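Local coordinates for protein esterase YbfF (Escherichia coli, PDB 3BF7) that probably hydrolyses ester and thioester bonds, as a member of the alpha/beta hydrolase family that carries a helical cap, at residues I19-G24 and V34-L39; D49-N52 and R58-V61; Q69-T74 and M96-L101; W188-A193 and R214-A219. The protein carries 1 engineered substitution. All coordinates share one frame; numbering follows the deposited sequence.

Interaction 1: I19-G24 and V34-L39; sequences IVLVHG and VLARDL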
loop_
_atom_site.group_PDB
_atom_site.type_symbol
_atom_site.label_atom_id
_atom_site.label_comp_id
_atom_site.label_asym_id
_atom_site.label_seq_id
_atom_site.Cartn_x
_atom_site.Cartn_y
_atom_site.Cartn_z
ATOM N N ILE A 19 -0.102 13.849 5.218
ATOM C CA ILE A 19 -0.350 12.417 5.120
ATOM C C ILE A 19 0.210 11.846 3.825
ATOM O O ILE A 19 -0.074 12.347 2.737
ATOM C CB ILE A 19 -1.866 12.100 5.187
ATOM C CG1 ILE A 19 -2.416 12.476 6.568
ATOM C CG2 ILE A 19 -2.110 10.618 4.886
ATOM C CD1 ILE A 19 -3.911 12.259 6.722
ATOM N N VAL A 20 1.020 10.802 3.961
ATOM C CA VAL A 20 1.614 10.113 2.822
ATOM C C VAL A 20 0.865 8.791 2.672
ATOM O O VAL A 20 0.759 8.025 3.630
ATOM C CB VAL A 20 3.116 9.826 3.060
ATOM C CG1 VAL A 20 3.693 9.039 1.889
ATOM C CG2 VAL A 20 3.872 11.135 3.246
ATOM N N LEU A 21 0.341 8.544 1.474
ATOM C CA LEU A 21 -0.416 7.330 1.170
ATOM C C LEU A 21 0.440 6.408 0.309
ATOM O O LEU A 21 0.988 6.836 -0.712
ATOM C CB LEU A 21 -1.704 7.699 0.430
ATOM C CG LEU A 21 -2.657 8.624 1.186
ATOM C CD1 LEU A 21 -3.679 9.202 0.224
ATOM C CD2 LEU A 21 -3.338 7.864 2.309
ATOM N N VAL A 22 0.528 5.143 0.716
ATOM C CA VAL A 22 1.354 4.153 0.028
ATOM C C VAL A 22 0.555 2.909 -0.371
ATOM O O VAL A 22 0.071 2.166 0.483
ATOM C CB VAL A 22 2.540 3.727 0.932
ATOM C CG1 VAL A 22 3.563 2.948 0.123
ATOM C CG2 VAL A 22 3.174 4.955 1.578
ATOM N N HIS A 23 0.439 2.689 -1.678
ATOM C CA HIS A 23 -0.306 1.561 -2.237
ATOM C C HIS A 23 0.381 0.201 -2.083
ATOM O O HIS A 23 1.525 0.111 -1.635
ATOM C CB HIS A 23 -0.566 1.825 -3.721
ATOM C CG HIS A 23 0.675 1.795 -4.555
ATOM N ND1 HIS A 23 1.281 0.620 -4.940
ATOM C CD2 HIS A 23 1.463 2.793 -5.023
ATOM C CE1 HIS A 23 2.389 0.894 -5.606
ATOM N NE2 HIS A 23 2.523 2.207 -5.670
ATOM N N GLY A 24 -0.329 -0.850 -2.495
ATOM C CA GLY A 24 0.180 -2.209 -2.399
ATOM C C GLY A 24 0.707 -2.791 -3.699
ATOM O O GLY A 24 0.784 -2.103 -4.720
ATOM N N VAL A 34 -9.115 7.425 -3.148
ATOM C CA VAL A 34 -10.399 7.565 -2.474
ATOM C C VAL A 34 -10.195 8.098 -1.056
ATOM O O VAL A 34 -11.022 8.856 -0.543
ATOM C CB VAL A 34 -11.167 6.219 -2.435
ATOM C CG1 VAL A 34 -10.372 5.171 -1.665
ATOM C CG2 VAL A 34 -12.538 6.425 -1.812
ATOM N N LEU A 35 -9.089 7.717 -0.422
ATOM C CA LEU A 35 -8.804 8.201 0.924
ATOM C C LEU A 35 -8.266 9.630 0.848
ATOM O O LEU A 35 -8.636 10.485 1.652
ATOM C CB LEU A 35 -7.788 7.284 1.619
ATOM C CG LEU A 35 -8.172 5.804 1.723
ATOM C CD1 LEU A 35 -7.101 5.048 2.505
ATOM C CD2 LEU A 35 -9.528 5.663 2.394
ATOM N N ALA A 36 -7.404 9.885 -0.132
ATOM C CA ALA A 36 -6.810 11.203 -0.323
ATOM C C ALA A 36 -7.849 12.288 -0.585
ATOM O O ALA A 36 -7.722 13.410 -0.091
ATOM C CB ALA A 36 -5.814 11.159 -1.476
ATOM N N ARG A 37 -8.872 11.958 -1.366
ATOM C CA ARG A 37 -9.903 12.932 -1.692
ATOM C C ARG A 37 -10.645 13.433 -0.458
ATOM O O ARG A 37 -11.169 14.548 -0.452
ATOM C CB ARG A 37 -10.880 12.348 -2.719
ATOM C CG ARG A 37 -10.256 12.186 -4.104
ATOM C CD ARG A 37 -11.294 11.866 -5.168
ATOM N NE ARG A 37 -11.790 10.494 -5.098
ATOM C CZ ARG A 37 -11.136 9.431 -5.558
ATOM N NH1 ARG A 37 -9.944 9.569 -6.126
ATOM N NH2 ARG A 37 -11.682 8.227 -5.462
ATOM N N ASP A 38 -10.686 12.621 0.591
ATOM C CA ASP A 38 -11.353 13.026 1.820
ATOM C C ASP A 38 -10.371 13.702 2.771
ATOM O O ASP A 38 -10.663 14.751 3.347
ATOM C CB ASP A 38 -11.988 11.812 2.506
ATOM C CG ASP A 38 -12.658 12.170 3.813
ATOM O OD1 ASP A 38 -11.954 12.250 4.841
ATOM O OD2 ASP A 38 -13.890 12.383 3.807
ATOM N N LEU A 39 -9.194 13.110 2.917
ATOM C CA LEU A 39 -8.190 13.642 3.824
ATOM C C LEU A 39 -7.581 14.981 3.404
ATOM O O LEU A 39 -7.049 15.704 4.243
ATOM C CB LEU A 39 -7.096 12.592 4.036
ATOM C CG LEU A 39 -7.611 11.314 4.715
ATOM C CD1 LEU A 39 -6.580 10.204 4.599
ATOM C CD2 LEU A 39 -7.940 11.603 6.178
#

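Interaction 2: D49-N52 and R58-V61; sequences DVRN and REPV. Engineered in segment 49-52: Val50 (natural residue Met).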
loop_
_atom_site.group_PDB
_atom_site.type_symbol
_atom_site.label_atom_id
_atom_site.label_comp_id
_atom_site.label_asym_id
_atom_site.label_seq_id
_atom_site.Cartn_x
_atom_site.Cartn_y
_atom_site.Cartn_z
ATOM N N ASP A 49 4.178 6.533 -5.743
ATOM C CA ASP A 49 4.247 5.311 -6.530
ATOM C C ASP A 49 5.428 4.600 -5.865
ATOM O O ASP A 49 6.518 5.168 -5.747
ATOM C CB ASP A 49 4.618 5.569 -7.995
ATOM C CG ASP A 49 3.410 5.782 -8.893
ATOM O OD1 ASP A 49 2.326 5.222 -8.612
ATOM O OD2 ASP A 49 3.567 6.497 -9.910
ATOM N N VAL A 50 5.209 3.382 -5.394
ATOM C CA VAL A 50 6.289 2.616 -4.787
ATOM C C VAL A 50 7.293 2.284 -5.898
ATOM O O VAL A 50 6.930 2.255 -7.075
ATOM C CB VAL A 50 5.732 1.315 -4.161
ATOM C CG1 VAL A 50 6.866 0.413 -3.682
ATOM C CG2 VAL A 50 4.805 1.667 -3.003
ATOM N N ARG A 51 8.554 2.057 -5.540
ATOM C CA ARG A 51 9.542 1.709 -6.552
ATOM C C ARG A 51 9.010 0.524 -7.354
ATOM O O ARG A 51 8.295 -0.333 -6.825
ATOM C CB ARG A 51 10.895 1.352 -5.916
ATOM C CG ARG A 51 10.868 0.172 -4.954
ATOM C CD ARG A 51 12.279 -0.335 -4.659
ATOM N NE ARG A 51 13.130 0.715 -4.108
ATOM C CZ ARG A 51 14.457 0.664 -4.065
ATOM N NH1 ARG A 51 15.109 -0.391 -4.539
ATOM N NH2 ARG A 51 15.139 1.683 -3.555
ATOM N N ASN A 52 9.340 0.502 -8.641
ATOM C CA ASN A 52 8.920 -0.558 -9.545
ATOM C C ASN A 52 7.425 -0.583 -9.842
ATOM O O ASN A 52 6.913 -1.564 -10.388
ATOM C CB ASN A 52 9.383 -1.918 -9.014
ATOM C CG ASN A 52 10.893 -2.055 -9.025
ATOM O OD1 ASN A 52 11.506 -2.423 -8.019
ATOM N ND2 ASN A 52 11.503 -1.754 -10.165
ATOM N N ARG A 58 12.742 2.257 -11.583
ATOM C CA ARG A 58 12.879 0.804 -11.508
ATOM C C ARG A 58 14.204 0.495 -10.837
ATOM O O ARG A 58 15.197 1.198 -11.035
ATOM C CB ARG A 58 12.896 0.162 -12.898
ATOM C CG ARG A 58 11.543 -0.066 -13.551
ATOM C CD ARG A 58 10.990 1.204 -14.146
ATOM N NE ARG A 58 9.894 1.741 -13.353
ATOM C CZ ARG A 58 8.663 1.243 -13.340
ATOM N NH1 ARG A 58 8.360 0.185 -14.082
ATOM N NH2 ARG A 58 7.729 1.812 -12.591
ATOM N N GLU A 59 14.213 -0.585 -10.068
ATOM C CA GLU A 59 15.395 -1.021 -9.342
ATOM C C GLU A 59 15.256 -2.520 -9.099
ATOM O O GLU A 59 14.184 -2.981 -8.737
ATOM C CB GLU A 59 15.444 -0.263 -8.032
ATOM C CG GLU A 59 15.885 1.158 -8.200
ATOM C CD GLU A 59 17.270 1.287 -8.770
ATOM O OE1 GLU A 59 18.188 0.568 -8.339
ATOM O OE2 GLU A 59 17.451 2.135 -9.646
ATOM N N PRO A 60 16.319 -3.302 -9.319
ATOM C CA PRO A 60 16.219 -4.748 -9.102
ATOM C C PRO A 60 16.012 -5.169 -7.655
ATOM O O PRO A 60 15.583 -6.297 -7.389
ATOM C CB PRO A 60 17.532 -5.291 -9.669
ATOM C CG PRO A 60 17.896 -4.299 -10.701
ATOM C CD PRO A 60 17.552 -2.976 -10.038
ATOM N N VAL A 61 16.343 -4.282 -6.721
ATOM C CA VAL A 61 16.180 -4.574 -5.299
ATOM C C VAL A 61 14.784 -4.206 -4.815
ATOM O O VAL A 61 14.294 -3.093 -5.047
ATOM C CB VAL A 61 17.212 -3.796 -4.451
ATOM C CG1 VAL A 61 16.949 -4.024 -2.962
ATOM C CG2 VAL A 61 18.618 -4.254 -4.808
#

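Interaction 3: Q69-T74 and M96-L101; sequences QDLVDT and MALTAL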
loop_
_atom_site.group_PDB
_atom_site.type_symbol
_atom_site.label_atom_id
_atom_site.label_comp_id
_atom_site.label_asym_id
_atom_site.label_seq_id
_atom_site.Cartn_x
_atom_site.Cartn_y
_atom_site.Cartn_z
ATOM N N GLN A 69 13.416 3.460 3.071
ATOM C CA GLN A 69 14.378 4.511 2.753
ATOM C C GLN A 69 13.830 5.407 1.646
ATOM O O GLN A 69 14.045 6.619 1.658
ATOM C CB GLN A 69 15.709 3.908 2.302
ATOM C CG GLN A 69 16.748 4.952 1.917
ATOM C CD GLN A 69 17.223 5.761 3.104
ATOM O OE1 GLN A 69 17.729 5.208 4.082
ATOM N NE2 GLN A 69 17.068 7.079 3.026
ATOM N N ASP A 70 13.135 4.811 0.681
ATOM C CA ASP A 70 12.551 5.591 -0.407
ATOM C C ASP A 70 11.600 6.634 0.181
ATOM O O ASP A 70 11.527 7.760 -0.306
ATOM C CB ASP A 70 11.760 4.698 -1.368
ATOM C CG ASP A 70 12.635 3.763 -2.178
ATOM O OD1 ASP A 70 12.062 2.847 -2.805
ATOM O OD2 ASP A 70 13.876 3.935 -2.207
ATOM N N LEU A 71 10.858 6.246 1.216
ATOM C CA LEU A 71 9.927 7.168 1.849
ATOM C C LEU A 71 10.700 8.309 2.509
ATOM O O LEU A 71 10.295 9.467 2.427
ATOM C CB LEU A 71 9.047 6.428 2.868
ATOM C CG LEU A 71 8.107 5.365 2.267
ATOM C CD1 LEU A 71 7.333 4.663 3.372
ATOM C CD2 LEU A 71 7.143 6.017 1.284
ATOM N N VAL A 72 11.820 7.990 3.153
ATOM C CA VAL A 72 12.637 9.025 3.783
ATOM C C VAL A 72 13.193 9.969 2.713
ATOM O O VAL A 72 13.143 11.190 2.866
ATOM C CB VAL A 72 13.825 8.418 4.566
ATOM C CG1 VAL A 72 14.725 9.529 5.094
ATOM C CG2 VAL A 72 13.311 7.575 5.719
ATOM N N ASP A 73 13.714 9.404 1.628
ATOM C CA ASP A 73 14.273 10.214 0.551
ATOM C C ASP A 73 13.215 11.118 -0.063
ATOM O O ASP A 73 13.505 12.245 -0.475
ATOM C CB ASP A 73 14.869 9.334 -0.548
ATOM C CG ASP A 73 16.087 8.563 -0.089
ATOM O OD1 ASP A 73 16.766 9.019 0.854
ATOM O OD2 ASP A 73 16.375 7.509 -0.688
ATOM N N THR A 74 11.988 10.615 -0.130
ATOM C CA THR A 74 10.887 11.373 -0.697
ATOM C C THR A 74 10.503 12.521 0.236
ATOM O O THR A 74 10.245 13.638 -0.221
ATOM C CB THR A 74 9.686 10.445 -0.976
ATOM O OG1 THR A 74 10.075 9.459 -1.942
ATOM C CG2 THR A 74 8.502 11.234 -1.516
ATOM N N MET A 96 5.413 0.287 7.955
ATOM C CA MET A 96 5.786 -0.314 9.227
ATOM C C MET A 96 7.310 -0.406 9.322
ATOM O O MET A 96 7.884 -0.173 10.384
ATOM C CB MET A 96 5.157 -1.699 9.390
ATOM C CG MET A 96 3.651 -1.648 9.620
ATOM S SD MET A 96 2.898 -3.250 9.982
ATOM C CE MET A 96 2.999 -4.049 8.376
ATOM N N ALA A 97 7.968 -0.737 8.214
ATOM C CA ALA A 97 9.424 -0.831 8.208
ATOM C C ALA A 97 10.050 0.537 8.475
ATOM O O ALA A 97 11.142 0.626 9.042
ATOM C CB ALA A 97 9.909 -1.381 6.872
ATOM N N LEU A 98 9.361 1.602 8.071
ATOM C CA LEU A 98 9.870 2.948 8.289
ATOM C C LEU A 98 9.998 3.254 9.780
ATOM O O LEU A 98 10.870 4.026 10.178
ATOM C CB LEU A 98 8.957 3.982 7.621
ATOM C CG LEU A 98 9.379 5.450 7.774
ATOM C CD1 LEU A 98 10.753 5.676 7.157
ATOM C CD2 LEU A 98 8.344 6.345 7.108
ATOM N N THR A 99 9.147 2.655 10.611
ATOM C CA THR A 99 9.239 2.912 12.047
ATOM C C THR A 99 10.573 2.439 12.615
ATOM O O THR A 99 11.057 2.984 13.605
ATOM C CB THR A 99 8.103 2.226 12.862
ATOM O OG1 THR A 99 8.260 0.802 12.823
ATOM C CG2 THR A 99 6.739 2.613 12.315
ATOM N N ALA A 100 11.167 1.427 11.990
ATOM C CA ALA A 100 12.445 0.900 12.452
ATOM C C ALA A 100 13.615 1.694 11.883
ATOM O O ALA A 100 14.646 1.853 12.538
ATOM C CB ALA A 100 12.575 -0.568 12.062
ATOM N N LEU A 101 13.447 2.205 10.669
ATOM C CA LEU A 101 14.506 2.955 10.005
ATOM C C LEU A 101 14.616 4.419 10.424
ATOM O O LEU A 101 15.715 4.903 10.702
ATOM C CB LEU A 101 14.324 2.876 8.484
ATOM C CG LEU A 101 15.454 3.474 7.644
ATOM C CD1 LEU A 101 16.735 2.690 7.885
ATOM C CD2 LEU A 101 15.079 3.437 6.173
#

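Interaction 4: W188-A193 and R214-A219; sequences WEKIPA and RDDLLA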
loop_
_atom_site.group_PDB
_atom_site.type_symbol
_atom_site.label_atom_id
_atom_site.label_comp_id
_atom_site.label_asym_id
_atom_site.label_seq_id
_atom_site.Cartn_x
_atom_site.Cartn_y
_atom_site.Cartn_z
ATOM N N TRP A 188 9.046 -10.704 5.164
ATOM C CA TRP A 188 9.161 -9.647 6.156
ATOM C C TRP A 188 10.449 -9.762 6.951
ATOM O O TRP A 188 11.010 -10.846 7.083
ATOM C CB TRP A 188 7.973 -9.743 7.120
ATOM C CG TRP A 188 7.946 -8.694 8.181
ATOM C CD1 TRP A 188 8.055 -8.883 9.529
ATOM C CD2 TRP A 188 7.791 -7.287 7.984
ATOM N NE1 TRP A 188 7.973 -7.679 10.186
ATOM C CE2 TRP A 188 7.807 -6.682 9.260
ATOM C CE3 TRP A 188 7.631 -6.479 6.852
ATOM C CZ2 TRP A 188 7.680 -5.303 9.434
ATOM C CZ3 TRP A 188 7.506 -5.108 7.023
ATOM C CH2 TRP A 188 7.527 -4.534 8.308
ATOM N N GLU A 189 10.908 -8.629 7.473
ATOM C CA GLU A 189 12.096 -8.566 8.314
ATOM C C GLU A 189 11.580 -8.022 9.645
ATOM O O GLU A 189 11.143 -6.875 9.718
ATOM C CB GLU A 189 13.125 -7.600 7.725
ATOM C CG GLU A 189 14.450 -7.579 8.470
ATOM C CD GLU A 189 15.177 -8.905 8.388
ATOM O OE1 GLU A 189 15.345 -9.412 7.258
ATOM O OE2 GLU A 189 15.585 -9.436 9.442
ATOM N N LYS A 190 11.606 -8.842 10.689
ATOM C CA LYS A 190 11.110 -8.394 11.987
ATOM C C LYS A 190 11.766 -7.094 12.431
ATOM O O LYS A 190 12.968 -6.889 12.244
ATOM C CB LYS A 190 11.317 -9.476 13.047
ATOM C CG LYS A 190 10.353 -10.648 12.928
ATOM C CD LYS A 190 10.526 -11.615 14.090
ATOM C CE LYS A 190 9.469 -12.707 14.071
ATOM N NZ LYS A 190 9.538 -13.534 12.837
ATOM N N ILE A 191 10.964 -6.216 13.024
ATOM C CA ILE A 191 11.448 -4.923 13.481
ATOM C C ILE A 191 11.286 -4.751 14.982
ATOM O O ILE A 191 10.535 -5.487 15.621
ATOM C CB ILE A 191 10.681 -3.769 12.790
ATOM C CG1 ILE A 191 9.194 -3.828 13.159
ATOM C CG2 ILE A 191 10.860 -3.857 11.281
ATOM C CD1 ILE A 191 8.378 -2.656 12.630
ATOM N N PRO A 192 12.005 -3.780 15.567
ATOM C CA PRO A 192 11.898 -3.535 17.007
ATOM C C PRO A 192 10.517 -2.949 17.284
ATOM O O PRO A 192 9.866 -2.415 16.383
ATOM C CB PRO A 192 13.005 -2.516 17.271
ATOM C CG PRO A 192 14.004 -2.798 16.192
ATOM C CD PRO A 192 13.123 -3.014 14.991
ATOM N N ALA A 193 10.073 -3.038 18.530
ATOM C CA ALA A 193 8.771 -2.510 18.894
ATOM C C ALA A 193 8.697 -1.001 18.685
ATOM O O ALA A 193 9.655 -0.272 18.961
ATOM C CB ALA A 193 8.467 -2.844 20.349
ATOM N N ARG A 214 -1.318 -12.383 15.171
ATOM C CA ARG A 214 -1.458 -11.433 16.266
ATOM C C ARG A 214 -0.269 -11.311 17.217
ATOM O O ARG A 214 0.105 -10.195 17.589
ATOM C CB ARG A 214 -2.730 -11.744 17.056
ATOM C CG ARG A 214 -3.125 -10.657 18.039
ATOM C CD ARG A 214 -4.601 -10.759 18.388
ATOM N NE ARG A 214 -5.008 -9.745 19.355
ATOM C CZ ARG A 214 -4.672 -9.761 20.641
ATOM N NH1 ARG A 214 -3.923 -10.745 21.124
ATOM N NH2 ARG A 214 -5.085 -8.792 21.445
ATOM N N ASP A 215 0.328 -12.431 17.618
ATOM C CA ASP A 215 1.467 -12.361 18.527
ATOM C C ASP A 215 2.596 -11.544 17.910
ATOM O O ASP A 215 3.156 -10.657 18.556
ATOM C CB ASP A 215 1.982 -13.759 18.888
ATOM C CG ASP A 215 1.008 -14.539 19.751
ATOM O OD1 ASP A 215 0.243 -13.911 20.509
ATOM O OD2 ASP A 215 1.019 -15.787 19.682
ATOM N N ASP A 216 2.927 -11.843 16.657
ATOM C CA ASP A 216 3.989 -11.120 15.967
ATOM C C ASP A 216 3.615 -9.660 15.745
ATOM O O ASP A 216 4.468 -8.777 15.818
ATOM C CB ASP A 216 4.291 -11.771 14.616
ATOM C CG ASP A 216 5.099 -13.046 14.746
ATOM O OD1 ASP A 216 5.356 -13.686 13.705
ATOM O OD2 ASP A 216 5.481 -13.408 15.878
ATOM N N LEU A 217 2.344 -9.405 15.460
ATOM C CA LEU A 217 1.899 -8.039 15.238
ATOM C C LEU A 217 2.111 -7.207 16.506
ATOM O O LEU A 217 2.676 -6.117 16.450
ATOM C CB LEU A 217 0.424 -8.033 14.819
ATOM C CG LEU A 217 -0.141 -6.700 14.319
ATOM C CD1 LEU A 217 -1.328 -6.951 13.402
ATOM C CD2 LEU A 217 -0.532 -5.835 15.500
ATOM N N LEU A 218 1.679 -7.734 17.648
ATOM C CA LEU A 218 1.826 -7.020 18.914
ATOM C C LEU A 218 3.273 -6.900 19.383
ATOM O O LEU A 218 3.624 -5.951 20.083
ATOM C CB LEU A 218 0.982 -7.694 19.998
ATOM C CG LEU A 218 -0.527 -7.643 19.754
ATOM C CD1 LEU A 218 -1.242 -8.451 20.825
ATOM C CD2 LEU A 218 -1.012 -6.200 19.759
ATOM N N ALA A 219 4.117 -7.852 19.004
ATOM C CA ALA A 219 5.517 -7.799 19.404
ATOM C C ALA A 219 6.212 -6.615 18.738
ATOM O O ALA A 219 7.167 -6.058 19.277
ATOM C CB ALA A 219 6.220 -9.097 19.032
HETATM O O HOH W 1 7.198 -15.766 13.512
HETATM O O HOH W 2 9.737 -6.740 17.998
#

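Interaction 1: I19-G24 and V34-L39
In the beta-alpha-beta unit of strand 19-22, helix 33-39 and strand 45-48, Leu21 and Ile19 on the first strand pack against Ala36 and Leu39 on the helix. The contact is wholly apolar and buried, covering 193 Å² over both sides. Its tightest point is the approach of Leu21 CD1 to Ala36 CB at 3.4 Å, closer than ordinary van der Waals contact; the same methyl lies 3.8 Å from Ala36 CA, against the helix backbone. With CG anti to its carbonyl carbon (chi1 -60°), Leu21 carries CD1 up from the sheet to the helix. One helical turn after Ala36, Leu39 meets Ile19 CD1 with both branches of its fork, CD1 at 4.0 Å and CD2 at 4.1 Å, the two side chains crossing at about a right angle. Such a right-handed crossover is a basic element of the alpha/beta hydrolase fold. Here Ile45 and Ile86, on the strands flanking 19-22, extend the apolar layer under the helix, and helix 241-253 packs alongside through Leu245. Past the strand, the His23 ring is gripped at both nitrogens: ND1 donates to Gly24 O at 2.8 Å with the acceptor in the ring plane, and NE2 bonds to the backbone N of the engineered Val50. In relatives, a His-Gly pair at this strand end leads into the oxyanion-hole loop.

Interaction 2: D49-N52 and R58-V61
Arg51 reaches across to the 58-61 backbone edge-on: NH1 gives a hydrogen bond of 2.9 Å to Val61 O, which lies near the guanidinium plane, while the donor stands above the carbonyl plane by 36°. The bond is moderately bent, 149° at the hydrogen. Glu59 meets the same group differently, laying CG over one guanidinium face and bringing Glu59 CB to 3.5 Å from Arg51 NH1. Its carboxylate turns away, the two planes 71° apart and Arg51 NH1 5.0 Å from Glu59 OE1, so the acid is no direct partner. These segments belong to the long loop that, in this alpha/beta hydrolase fold, leads from strand 45-48 into helix 64-78; Arg51 NE ties it to that helix through a salt bridge with Asp70. A leucine in place of Arg51 would probably leave Val61 O without this donor and Asp70 OD1 without its cationic mate. Asn52, with a left-handed backbone, lays its carboxamide alongside the main chain of Glu59. Arg58, bent at chi2 and chi3, folds its guanidinium back over the Asn52 backbone, Arg58 NH2 3.7 Å from Asn52 C. Ser56 O holds Arg58 NE, and Arg172 O takes a bond from NH1.

Interaction 3: Q69-T74 and M96-L101
Val72 CG2 and Leu98 CD1 meet at 3.5 Å, tighter than usual for two methyls, at the core of this helix-helix contact. Leu98 has its CG anti to the backbone N (chi1 180°), which sends the fork towards helix 64-78: CD1 goes to Val72, and CD2 to Leu71 CD1 at 4.2 Å. Nearer the surface, Leu101 crosses Gln69 at about a right angle. Leu101 CD2 presses on the backbone, 3.5 Å from Gln69 N, and also lies 3.8 Å from Gln69 OE1. The amide is steadied from within its own helix, since Gln69 NE2 donates to Asp73 OD1 at 2.9 Å, arriving from above the carboxylate plane. An alanine at Gln69 would probably uncover part of the Leu101 methyl and leave Asp73 OD1 without this donor. Asp73 is itself placed by the chain terminus, its OD2 bonded to Met1 N. Beneath Leu71 and Leu98 the second shell is the central sheet, where Phe85 touches both and Ile106 supports Leu98. The helix axes pass 9.8 Å apart at a crossing angle of -73°. Helices packed on a largely parallel sheet, one of them following the probable nucleophile elbow, are characteristic of the alpha/beta hydrolase fold.

Interaction 4: W188-A193 and R214-A219
Ala193 and Ala219 make the close end of this surface contact, while Lys190 and Asp216 face each other loosely at the other. The backbones splay accordingly, from 6.2 Å between the CA atoms of Ala193 and Ala219 to 8.6 Å between those of Lys190 and Asp216. At the close end, Ala193 CB rests 3.6 Å from Ala219 O, a methyl against a carbonyl oxygen. Ala219 O also takes a hydrogen bond of 3.0 Å from a water, which gives its second hydrogen to Ile191 O at 2.8 Å. One bridging water thus satisfies two backbone acceptors that could not bond to each other. Only 114 Å² is buried in all. In the fold, 188-193 brings the chain back from helix 182-186 towards strand 198-201, and helix 214-220 lies on the crossover from that strand to its parallel neighbour 224-226. A firmer tie comes from Gln220, just beyond the segment: its OE1 accepts from both Trp188 NE1 and Ile191 N, and its NE2 donates to Asp216 O. At the looser end the opposite charges stay beyond salt-bridge range, with Lys190 NZ 4.3 Å from Asp216 OD1. The lysine chain runs extended as far as CE before its last bond turns (chi4 61°). A second water spans the ends, donating to Asp216 OD1 at 2.8 Å and accepting only weakly from Lys190 NZ at 3.3 Å, so the electrostatic attraction is probably partly screened.

Overall arrangement
Interactions 1, 2 and 3 form a connected group, while interaction 4 joins it through interaction 3 alone. Interactions 1 and 2, with centres 20 Å apart, meet where Val22 CG1 packs 3.6 Å from CG2 of the engineered Val50. Interaction 3 touches interaction 1 at Leu71 CD2 and Val22 CG2, 4.1 Å apart, and interaction 2 by the salt bridge of Arg51 NE with Asp70 OD1 at 2.7 Å. Ile191 and Trp188 of interaction 4 cover helix 90-101, Ile191 CD1 lying 3.5 Å from Thr99 OG1. That helix follows the elbow of Ser89, probably the nucleophile of a triad with His234 and Asp113; Leu21 and Leu71 lie near the elbow without touching it.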